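Local coordinates for peridinin-chlorophyll A protein (Amphidinium carterae, PDB 2C9E) that probably serves as a water-soluble light-harvesting antenna, binding peridinin and chlorophyll a to capture blue-green light, at residues A110-R113 and T114-P117; L230-Q234 and N235-D239; A294-Q297 and M298-A302. All coordinates share one frame; numbering follows the deposited sequence.

Contact 1: residues A110-R113 and T114-P117. With PID (peridinin), chain E.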
loop_
_atom_site.group_PDB
_atom_site.type_symbol
_atom_site.label_atom_id
_atom_site.label_comp_id
_atom_site.label_asym_id
_atom_site.label_seq_id
_atom_site.Cartn_x
_atom_site.Cartn_y
_atom_site.Cartn_z
ATOM N N ALA A 110 6.273 0.997 16.340
ATOM C CA ALA A 110 5.298 0.738 17.418
ATOM C C ALA A 110 4.189 1.793 17.431
ATOM O O ALA A 110 3.060 1.538 17.890
ATOM C CB ALA A 110 5.991 0.716 18.771
ATOM N N ALA A 111 4.497 2.980 16.932
ATOM C CA ALA A 111 3.474 4.006 16.934
ATOM C C ALA A 111 2.350 3.774 15.912
ATOM O O ALA A 111 1.295 4.358 16.034
ATOM C CB ALA A 111 4.094 5.374 16.744
ATOM N N LEU A 112 2.545 2.903 14.938
ATOM C CA LEU A 112 1.467 2.669 13.984
ATOM C C LEU A 112 0.244 2.037 14.601
ATOM O O LEU A 112 -0.861 2.111 14.021
ATOM C CB LEU A 112 1.952 1.835 12.796
ATOM C CG LEU A 112 2.693 2.793 11.843
ATOM C CD1 LEU A 112 3.584 2.007 10.821
ATOM C CD2 LEU A 112 1.622 3.622 11.079
ATOM N N ARG A 113 0.410 1.418 15.779
ATOM C CA ARG A 113 -0.707 0.761 16.476
ATOM C C ARG A 113 -1.866 1.695 16.785
ATOM O O ARG A 113 -3.018 1.303 16.742
ATOM C CB ARG A 113 -0.221 0.181 17.815
ATOM C CG ARG A 113 -1.314 -0.503 18.663
ATOM C CD ARG A 113 -0.677 -1.148 19.896
ATOM N NE ARG A 113 -0.250 -0.101 20.842
ATOM C CZ ARG A 113 -1.041 0.456 21.757
ATOM N NH1 ARG A 113 -2.335 0.051 21.876
ATOM N NH2 ARG A 113 -0.547 1.441 22.543
ATOM N N THR A 114 -1.553 2.932 17.136
ATOM C CA THR A 114 -2.563 3.924 17.511
ATOM C C THR A 114 -2.688 5.050 16.492
ATOM O O THR A 114 -3.363 6.043 16.751
ATOM C CB THR A 114 -2.193 4.578 18.896
ATOM O OG1 THR A 114 -0.942 5.283 18.776
ATOM C CG2 THR A 114 -1.979 3.521 19.963
ATOM N N ALA A 115 -2.046 4.929 15.346
ATOM C CA ALA A 115 -2.111 6.000 14.374
ATOM C C ALA A 115 -3.383 6.111 13.528
ATOM O O ALA A 115 -3.875 7.217 13.277
ATOM C CB ALA A 115 -0.889 5.929 13.478
ATOM N N PHE A 116 -3.941 4.998 13.096
ATOM C CA PHE A 116 -5.146 5.062 12.258
ATOM C C PHE A 116 -6.448 5.274 13.038
ATOM O O PHE A 116 -6.621 4.741 14.101
ATOM C CB PHE A 116 -5.265 3.786 11.386
ATOM C CG PHE A 116 -4.317 3.784 10.221
ATOM C CD1 PHE A 116 -3.034 3.263 10.351
ATOM C CD2 PHE A 116 -4.667 4.429 9.039
ATOM C CE1 PHE A 116 -2.104 3.405 9.316
ATOM C CE2 PHE A 116 -3.765 4.580 8.008
ATOM C CZ PHE A 116 -2.482 4.080 8.128
ATOM N N PRO A 117 -7.366 6.094 12.520
ATOM C CA PRO A 117 -8.627 6.317 13.248
ATOM C C PRO A 117 -9.527 5.119 13.478
ATOM O O PRO A 117 -9.770 4.302 12.573
ATOM C CB PRO A 117 -9.340 7.381 12.409
ATOM C CG PRO A 117 -8.742 7.207 11.049
ATOM C CD PRO A 117 -7.266 7.038 11.398
HETATM C C1 PID E . 1.017 -3.573 24.011
HETATM C C2 PID E . 0.875 -4.138 25.426
HETATM C C3 PID E . 2.225 -4.677 25.904
HETATM C C4 PID E . 2.640 -5.797 24.947
HETATM C C5 PID E . 3.012 -5.272 23.555
HETATM C C6 PID E . 2.060 -4.169 23.059
HETATM C C7 PID E . 1.848 -4.138 21.679
HETATM C C8 PID E . 2.378 -3.201 20.794
HETATM C C9 PID E . 2.126 -3.247 19.422
HETATM C C10 PID E . 1.347 -4.195 18.766
HETATM C C11 PID E . 2.598 -2.403 18.503
HETATM C C12 PID E . 2.157 -2.795 17.304
HETATM C C13 PID E . 2.534 -2.233 16.085
HETATM C C14 PID E . 2.117 -2.626 14.810
HETATM C C15 PID E . 2.649 -1.962 13.701
HETATM C C16 PID E . 2.399 -2.238 12.357
HETATM C C17 PID E . 3.085 -1.536 11.367
HETATM C C18 PID E . 2.945 -1.826 10.011
HETATM C C19 PID E . 3.687 -1.176 9.025
HETATM C C20 PID E . 3.562 -1.541 7.683
HETATM C C21 PID E . 4.282 -1.003 6.614
HETATM C C22 PID E . 4.061 -1.486 5.325
HETATM C C23 PID E . 4.681 -1.080 4.243
HETATM C C24 PID E . 5.307 -0.681 3.161
HETATM C C25 PID E . 6.587 -1.360 2.642
HETATM C C26 PID E . 7.680 -0.304 2.453
HETATM C C27 PID E . 7.221 0.901 1.618
HETATM C C28 PID E . 5.961 1.543 2.213
HETATM C C29 PID E . 4.808 0.548 2.387
HETATM C C30 PID E . 9.375 1.757 0.987
HETATM C C31 PID E . 10.473 2.812 1.139
HETATM C CM1 PID E . -0.289 -3.016 23.436
HETATM C CM2 PID E . 2.984 -6.488 22.626
HETATM C CM3 PID E . 4.449 -4.744 23.607
HETATM C CM4 PID E . 1.172 -3.816 14.625
HETATM C CM5 PID E . 5.317 0.103 6.849
HETATM C CM6 PID E . 7.086 -2.415 3.634
HETATM C CM7 PID E . 6.329 -2.047 1.298
HETATM C CM8 PID E . 3.657 1.213 3.141
HETATM O O1 PID E . 2.234 -2.891 23.690
HETATM O O2 PID E . 2.101 -5.199 27.231
HETATM O O3 PID E . 0.746 -5.138 19.281
HETATM O O4 PID E . 1.369 -3.905 17.433
HETATM O O5 PID E . 4.352 0.140 1.097
HETATM O O6 PID E . 8.241 1.911 1.725
HETATM O O7 PID E . 9.535 0.801 0.227
HETATM O O HOH W 1 0.266 6.685 17.058
HETATM O O HOH W 2 -3.534 2.205 13.814
#
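The carbonyl oxygen of L112 is held by two partners. The amide of A115 gives it a weak bond, and a water donates to it with its oxygen 2.7 Å from L112 O. The same water accepts from the amide of F116, at 2.9 Å from F116 N, so it links L112 O and F116 N across the turn after helix 106-111. One residue earlier, A111 O takes a weak bond from T114 N and a second water, which also pairs with T114 OG1. The hydroxyl is brought to this water by the first torsion of T114, which sets OG1 between the backbone N and the carbonyl carbon (chi1 63°).

On the pigment side, the guanidinium of R113 is sandwiched. T114 CG2 lies over the centre of one face, 3.6 Å from R113 NH2, while methyl CM1 of peridinin covers the opposite face nearer the rim. Farther back, R113 CD rests 3.5 Å from C9 of the same carotenoid, and R113 NH1 is hydrogen-bonded to a bound digalactosyl diacyl glycerol. L112 splits its two methyls: CD1 touches the polyene, 3.6 Å from peridinin C17, and CD2 sits 4.1 Å from CE1 of F116, whose ring lies alongside. F116 in turn touches a chlorophyll a. This turn joins helix 106-111 to helix 119-128 and packs through L112 and F116 against helix 41-55.

Contact 2: residues L230-Q234 and N235-D239. With PID (peridinin), chain I.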
loop_
_atom_site.group_PDB
_atom_site.type_symbol
_atom_site.label_atom_id
_atom_site.label_comp_id
_atom_site.label_asym_id
_atom_site.label_seq_id
_atom_site.Cartn_x
_atom_site.Cartn_y
_atom_site.Cartn_z
ATOM N N LEU A 230 8.653 -5.484 -7.784
ATOM C CA LEU A 230 9.977 -6.102 -7.612
ATOM C C LEU A 230 10.941 -5.818 -8.777
ATOM O O LEU A 230 12.141 -5.941 -8.607
ATOM C CB LEU A 230 9.856 -7.607 -7.369
ATOM C CG LEU A 230 9.728 -8.216 -5.951
ATOM C CD1 LEU A 230 10.123 -7.285 -4.861
ATOM C CD2 LEU A 230 8.348 -8.713 -5.758
ATOM N N THR A 231 10.426 -5.421 -9.941
ATOM C CA THR A 231 11.272 -5.062 -11.109
ATOM C C THR A 231 11.707 -3.591 -11.056
ATOM O O THR A 231 12.552 -3.158 -11.858
ATOM C CB THR A 231 10.546 -5.174 -12.464
ATOM O OG1 THR A 231 9.527 -4.172 -12.514
ATOM C CG2 THR A 231 9.952 -6.583 -12.696
ATOM N N MET A 232 11.116 -2.798 -10.165
ATOM C CA MET A 232 11.519 -1.402 -10.069
ATOM C C MET A 232 12.828 -1.206 -9.289
ATOM O O MET A 232 13.184 -2.007 -8.420
ATOM C CB MET A 232 10.446 -0.545 -9.373
ATOM C CG MET A 232 9.108 -0.549 -10.067
ATOM S SD MET A 232 7.844 0.342 -9.138
ATOM C CE MET A 232 6.792 0.848 -10.556
ATOM N N ASN A 233 13.489 -0.093 -9.580
ATOM C CA ASN A 233 14.710 0.294 -8.904
ATOM C C ASN A 233 14.330 0.762 -7.503
ATOM O O ASN A 233 13.629 1.762 -7.337
ATOM C CB ASN A 233 15.369 1.446 -9.653
ATOM C CG ASN A 233 16.737 1.796 -9.088
ATOM O OD1 ASN A 233 16.888 2.546 -8.102
ATOM N ND2 ASN A 233 17.751 1.238 -9.712
ATOM N N GLN A 234 14.822 0.059 -6.488
ATOM C CA GLN A 234 14.480 0.415 -5.135
ATOM C C GLN A 234 14.816 1.852 -4.687
ATOM O O GLN A 234 14.093 2.398 -3.854
ATOM C CB GLN A 234 15.056 -0.625 -4.144
ATOM C CG GLN A 234 14.322 -0.640 -2.756
ATOM C CD GLN A 234 12.873 -1.146 -2.839
ATOM O OE1 GLN A 234 12.502 -1.786 -3.828
ATOM N NE2 GLN A 234 12.055 -0.878 -1.790
ATOM N N ASN A 235 15.863 2.487 -5.212
ATOM C CA ASN A 235 16.162 3.863 -4.781
ATOM C C ASN A 235 15.085 4.833 -5.305
ATOM O O ASN A 235 14.754 5.845 -4.673
ATOM C CB ASN A 235 17.547 4.328 -5.279
ATOM C CG ASN A 235 18.722 3.607 -4.573
ATOM O OD1 ASN A 235 18.782 3.520 -3.328
ATOM N ND2 ASN A 235 19.675 3.110 -5.375
ATOM N N ALA A 236 14.584 4.534 -6.490
ATOM C CA ALA A 236 13.522 5.324 -7.123
ATOM C C ALA A 236 12.223 5.120 -6.307
ATOM O O ALA A 236 11.409 6.044 -6.165
ATOM C CB ALA A 236 13.315 4.853 -8.580
ATOM N N ILE A 237 12.053 3.905 -5.774
ATOM C CA ILE A 237 10.910 3.598 -4.946
ATOM C C ILE A 237 11.033 4.500 -3.721
ATOM O O ILE A 237 10.080 5.200 -3.357
ATOM C CB ILE A 237 10.923 2.112 -4.505
ATOM C CG1 ILE A 237 10.484 1.242 -5.674
ATOM C CG2 ILE A 237 10.006 1.894 -3.257
ATOM C CD1 ILE A 237 10.472 -0.240 -5.366
ATOM N N ASN A 238 12.215 4.517 -3.107
ATOM C CA ASN A 238 12.428 5.329 -1.930
ATOM C C ASN A 238 12.216 6.770 -2.220
ATOM O O ASN A 238 11.643 7.469 -1.404
ATOM C CB ASN A 238 13.828 5.144 -1.366
ATOM C CG ASN A 238 14.084 3.738 -0.986
ATOM O OD1 ASN A 238 13.162 3.030 -0.581
ATOM N ND2 ASN A 238 15.326 3.301 -1.108
ATOM N N ASP A 239 12.682 7.247 -3.366
ATOM C CA ASP A 239 12.466 8.668 -3.672
ATOM C C ASP A 239 10.990 9.026 -3.801
ATOM O O ASP A 239 10.554 10.018 -3.225
ATOM C CB ASP A 239 13.153 9.074 -4.960
ATOM C CG ASP A 239 14.633 8.995 -4.859
ATOM O OD1 ASP A 239 15.188 9.605 -3.914
ATOM O OD2 ASP A 239 15.231 8.319 -5.733
HETATM C C1 PID I . -3.837 2.758 -23.943
HETATM C C2 PID I . -4.240 3.356 -25.293
HETATM C C3 PID I . -3.014 3.866 -26.052
HETATM C C4 PID I . -2.352 4.954 -25.202
HETATM C C5 PID I . -1.799 4.458 -23.861
HETATM C C6 PID I . -2.656 3.373 -23.186
HETATM C C7 PID I . -2.656 3.388 -21.787
HETATM C C8 PID I . -2.130 2.426 -20.923
HETATM C C9 PID I . -2.153 2.501 -19.525
HETATM C C10 PID I . -2.693 3.510 -18.731
HETATM C C11 PID I . -1.510 1.679 -18.696
HETATM C C12 PID I . -1.596 2.145 -17.447
HETATM C C13 PID I . -0.950 1.584 -16.346
HETATM C C14 PID I . -0.981 2.013 -15.017
HETATM C C15 PID I . -0.224 1.310 -14.080
HETATM C C16 PID I . -0.123 1.627 -12.725
HETATM C C17 PID I . 0.724 0.903 -11.886
HETATM C C18 PID I . 0.874 1.222 -10.539
HETATM C C19 PID I . 1.759 0.542 -9.705
HETATM C C20 PID I . 1.898 0.897 -8.365
HETATM C C21 PID I . 2.781 0.297 -7.469
HETATM C C22 PID I . 2.813 0.742 -6.146
HETATM C C23 PID I . 3.594 0.298 -5.195
HETATM C C24 PID I . 4.362 -0.107 -4.214
HETATM C C25 PID I . 5.715 0.538 -3.865
HETATM C C26 PID I . 6.810 -0.534 -3.820
HETATM C C27 PID I . 6.431 -1.741 -2.947
HETATM C C28 PID I . 5.077 -2.331 -3.365
HETATM C C29 PID I . 3.943 -1.297 -3.344
HETATM C C30 PID I . 8.597 -2.727 -2.587
HETATM C C31 PID I . 9.595 -3.841 -2.909
HETATM C CM1 PID I . -5.002 2.136 -23.168
HETATM C CM2 PID I . -1.702 5.704 -22.980
HETATM C CM3 PID I . -0.387 3.910 -24.079
HETATM C CM4 PID I . -1.734 3.283 -14.599
HETATM C CM5 PID I . 3.696 -0.841 -7.933
HETATM C CM6 PID I . 6.123 1.591 -4.898
HETATM C CM7 PID I . 5.601 1.228 -2.502
HETATM C CM8 PID I . 2.655 -1.954 -3.849
HETATM O O1 PID I . -2.570 2.099 -23.844
HETATM O O2 PID I . -3.451 4.457 -27.281
HETATM O O3 PID I . -3.479 4.383 -19.095
HETATM O O4 PID I . -2.334 3.295 -17.431
HETATM O O5 PID I . 3.754 -0.826 -2.004
HETATM O O6 PID I . 7.378 -2.802 -3.190
HETATM O O7 PID I . 8.906 -1.805 -1.830
HETATM O O HOH W 3 12.987 0.425 0.550
#
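Q234 O accepts from the amide of N238, with N238 N at 2.9 Å, and N233 O from that of I237, with I237 N at 3.1 Å; these bonds start the regular bonding of helix 234-251. N233 O also takes a weaker bond from A236 N. The side-chain OD1 of N233 caps the helix through two weak bonds, from N235 N at 3.1 Å and from A236 N, and so meets amides of the first turn, as an N-cap does. CG stands opposite the backbone N across the CA-CB bond (chi1 -173°), which turns the carboxamide back toward those amides.

The Q234 amide faces the pigment: NE2 gives an almost straight hydrogen bond (176°) to peridinin O7 at 3.3 Å, and a water links NE2 to N238 OD1. I237 lies across this side chain, with CG2 3.7 Å from Q234 NE2. Q234 OE1 presses against I237 CD1 at 3.0 Å, tight for an amide oxygen and a methyl, and CD1 also packs against M232 CB at 4.0 Å. L230 CD1 reaches C31, the acetyl methyl of the same peridinin. The bend thus joins helix 215-231 to helix 234-251, with L230 and Q234 against helix 60-77 and M232, A236 and I237 on M274 of helix 261-276.

Contact 3: residues A294-Q297 and M298-A302. With PID (peridinin), chain H.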
loop_
_atom_site.group_PDB
_atom_site.type_symbol
_atom_site.label_atom_id
_atom_site.label_comp_id
_atom_site.label_asym_id
_atom_site.label_seq_id
_atom_site.Cartn_x
_atom_site.Cartn_y
_atom_site.Cartn_z
ATOM N N ALA A 294 -12.220 -0.420 -15.274
ATOM C CA ALA A 294 -12.746 0.429 -16.335
ATOM C C ALA A 294 -13.931 1.207 -15.825
ATOM O O ALA A 294 -14.063 2.374 -16.130
ATOM C CB ALA A 294 -13.163 -0.416 -17.545
ATOM N N ASP A 295 -14.800 0.554 -15.066
ATOM C CA ASP A 295 -15.964 1.210 -14.535
ATOM C C ASP A 295 -15.568 2.218 -13.469
ATOM O O ASP A 295 -16.233 3.207 -13.298
ATOM C CB ASP A 295 -16.920 0.205 -13.917
ATOM C CG ASP A 295 -17.668 -0.626 -14.959
ATOM O OD1 ASP A 295 -17.755 -0.242 -16.126
ATOM O OD2 ASP A 295 -18.187 -1.678 -14.576
ATOM N N LEU A 296 -14.504 1.935 -12.721
ATOM C CA LEU A 296 -14.049 2.883 -11.718
ATOM C C LEU A 296 -13.517 4.132 -12.401
ATOM O O LEU A 296 -13.832 5.229 -11.979
ATOM C CB LEU A 296 -12.971 2.284 -10.829
ATOM C CG LEU A 296 -12.243 3.287 -9.900
ATOM C CD1 LEU A 296 -13.189 3.842 -8.839
ATOM C CD2 LEU A 296 -10.991 2.582 -9.239
ATOM N N GLN A 297 -12.716 3.966 -13.446
ATOM C CA GLN A 297 -12.196 5.127 -14.150
ATOM C C GLN A 297 -13.291 5.986 -14.802
ATOM O O GLN A 297 -13.140 7.217 -14.833
ATOM C CB GLN A 297 -11.164 4.725 -15.199
ATOM C CG GLN A 297 -9.986 3.912 -14.632
ATOM C CD GLN A 297 -9.252 4.628 -13.494
ATOM O OE1 GLN A 297 -8.818 5.760 -13.637
ATOM N NE2 GLN A 297 -9.125 3.954 -12.359
ATOM N N MET A 298 -14.366 5.376 -15.340
ATOM C CA MET A 298 -15.466 6.171 -15.917
ATOM C C MET A 298 -16.098 6.996 -14.783
ATOM O O MET A 298 -16.350 8.168 -14.930
ATOM C CB MET A 298 -16.576 5.309 -16.524
ATOM C CG MET A 298 -16.401 4.941 -17.981
ATOM S SD MET A 298 -16.192 6.387 -19.075
ATOM C CE MET A 298 -14.981 5.782 -20.224
ATOM N N ALA A 299 -16.374 6.387 -13.646
ATOM C CA ALA A 299 -16.951 7.143 -12.537
ATOM C C ALA A 299 -15.998 8.291 -12.036
ATOM O O ALA A 299 -16.447 9.401 -11.746
ATOM C CB ALA A 299 -17.294 6.174 -11.413
ATOM N N LEU A 300 -14.688 8.039 -11.935
ATOM C CA LEU A 300 -13.745 9.095 -11.529
ATOM C C LEU A 300 -13.803 10.227 -12.593
ATOM O O LEU A 300 -13.922 11.428 -12.250
ATOM C CB LEU A 300 -12.307 8.514 -11.397
ATOM C CG LEU A 300 -12.143 7.607 -10.141
ATOM C CD1 LEU A 300 -10.893 6.776 -10.259
ATOM C CD2 LEU A 300 -12.127 8.486 -8.842
ATOM N N PHE A 301 -13.746 9.840 -13.876
ATOM C CA PHE A 301 -13.856 10.786 -15.011
ATOM C C PHE A 301 -15.188 11.592 -14.936
ATOM O O PHE A 301 -15.201 12.786 -15.198
ATOM C CB PHE A 301 -13.822 10.006 -16.328
ATOM C CG PHE A 301 -14.121 10.829 -17.540
ATOM C CD1 PHE A 301 -13.461 12.056 -17.763
ATOM C CD2 PHE A 301 -15.007 10.365 -18.508
ATOM C CE1 PHE A 301 -13.670 12.816 -18.948
ATOM C CE2 PHE A 301 -15.221 11.120 -19.711
ATOM C CZ PHE A 301 -14.540 12.349 -19.919
ATOM N N ALA A 302 -16.299 10.933 -14.586
ATOM C CA ALA A 302 -17.573 11.622 -14.492
ATOM C C ALA A 302 -17.586 12.691 -13.404
ATOM O O ALA A 302 -18.439 13.552 -13.421
ATOM C CB ALA A 302 -18.744 10.617 -14.244
HETATM C C1 PID H . -11.532 8.006 -19.150
HETATM C C2 PID H . -12.160 7.825 -20.534
HETATM C C3 PID H . -11.243 8.369 -21.633
HETATM C C4 PID H . -10.942 9.841 -21.349
HETATM C C5 PID H . -10.169 10.102 -20.050
HETATM C C6 PID H . -10.588 9.184 -18.891
HETATM C C7 PID H . -10.467 9.737 -17.611
HETATM C C8 PID H . -9.723 9.173 -16.575
HETATM C C9 PID H . -9.578 9.696 -15.287
HETATM C C10 PID H . -10.117 10.863 -14.757
HETATM C C11 PID H . -8.941 9.085 -14.288
HETATM C C12 PID H . -9.085 9.798 -13.169
HETATM C C13 PID H . -8.690 9.350 -11.907
HETATM C C14 PID H . -8.826 10.001 -10.680
HETATM C C15 PID H . -8.395 9.340 -9.528
HETATM C C16 PID H . -8.509 9.805 -8.219
HETATM C C17 PID H . -8.053 9.017 -7.161
HETATM C C18 PID H . -8.188 9.376 -5.822
HETATM C C19 PID H . -7.730 8.559 -4.787
HETATM C C20 PID H . -7.932 8.892 -3.447
HETATM C C21 PID H . -7.532 8.116 -2.358
HETATM C C22 PID H . -7.899 8.562 -1.091
HETATM C C23 PID H . -7.689 7.977 0.059
HETATM C C24 PID H . -7.667 7.379 1.227
HETATM C C25 PID H . -6.530 7.534 2.250
HETATM C C26 PID H . -6.307 6.254 3.069
HETATM C C27 PID H . -7.620 5.653 3.593
HETATM C C28 PID H . -8.467 5.274 2.374
HETATM C C29 PID H . -8.888 6.541 1.627
HETATM C C30 PID H . -7.166 4.573 5.677
HETATM C C31 PID H . -7.020 3.306 6.522
HETATM C CM1 PID H . -12.431 7.531 -18.007
HETATM C CM2 PID H . -10.430 11.576 -19.726
HETATM C CM3 PID H . -8.673 9.914 -20.322
HETATM C CM4 PID H . -9.391 11.422 -10.587
HETATM C CM5 PID H . -6.649 6.872 -2.529
HETATM C CM6 PID H . -5.229 7.906 1.536
HETATM C CM7 PID H . -6.932 8.659 3.211
HETATM C CM8 PID H . -9.711 6.158 0.395
HETATM O O1 PID H . -10.117 7.832 -19.030
HETATM O O2 PID H . -11.983 8.353 -22.855
HETATM O O3 PID H . -10.771 11.711 -15.361
HETATM O O4 PID H . -9.806 10.931 -13.429
HETATM O O5 PID H . -9.692 7.293 2.540
HETATM O O6 PID H . -7.433 4.445 4.348
HETATM O O7 PID H . -7.057 5.683 6.195
#
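Successive turns of one short helix, 293-302, meet here, and the face they build lies along a peridinin. The backbone is regular: the amides of M298, A299, L300 and F301 each bond to the carbonyl four residues back, the shortest pairs being L300 N to L296 O and F301 N to Q297 O, both 2.9 Å.

Side chains of both turns line the carotenoid. L300 bridges helix and pigment, its CD1 lying 3.8 Å from L296 CG and 3.7 Å from peridinin C15, with CD2 also against the polyene. Q297 bends at its second torsion (chi2 -56°), which carries its amide beside the lactone ring: OE1 comes 3.4 Å from peridinin C11, while NE2 is hydrogen-bonded to N293 and to chlorophyll a. M298 turns its methyl to the epoxide-bearing six-membered ring (C1 to C6), CE being 3.5 Å from peridinin C2.

F301 points its side chain to that same six-membered ring. With CG opposite the backbone N (chi1 172°), the phenyl ring lies with one face under peridinin C6, and its CD1 is 3.6 Å from the pigment methyl CM2. Replacing F301 by an alanine removes the phenyl face, which would probably open a gap beside CM2 and C6 and leave the epoxide-bearing ring less firmly packed.

L296, A299 and L300 pack on helix 201-213, chiefly at E202, and F301 touches A309 and K310 of helix 306-324.

How the contacts relate
The three contacts follow in series along the chain and do not touch. Contact 1 belongs to the first of the chain's two peridinin-chlorophyll-binding sequence regions, contacts 2 and 3 to the second. Their centres stand about 26 Å apart for contacts 1 and 2, 29 Å for contacts 2 and 3, and 32 Å for contacts 1 and 3. Peridinin connects them: the one along L112 and R113 runs from contact 1 to N238 of contact 2, and the one lining contact 3 reaches F116 of contact 1, while Q234 bonds a third. In this all-helical protein, long carotenoids thus span the gaps between contacts that do not touch each other.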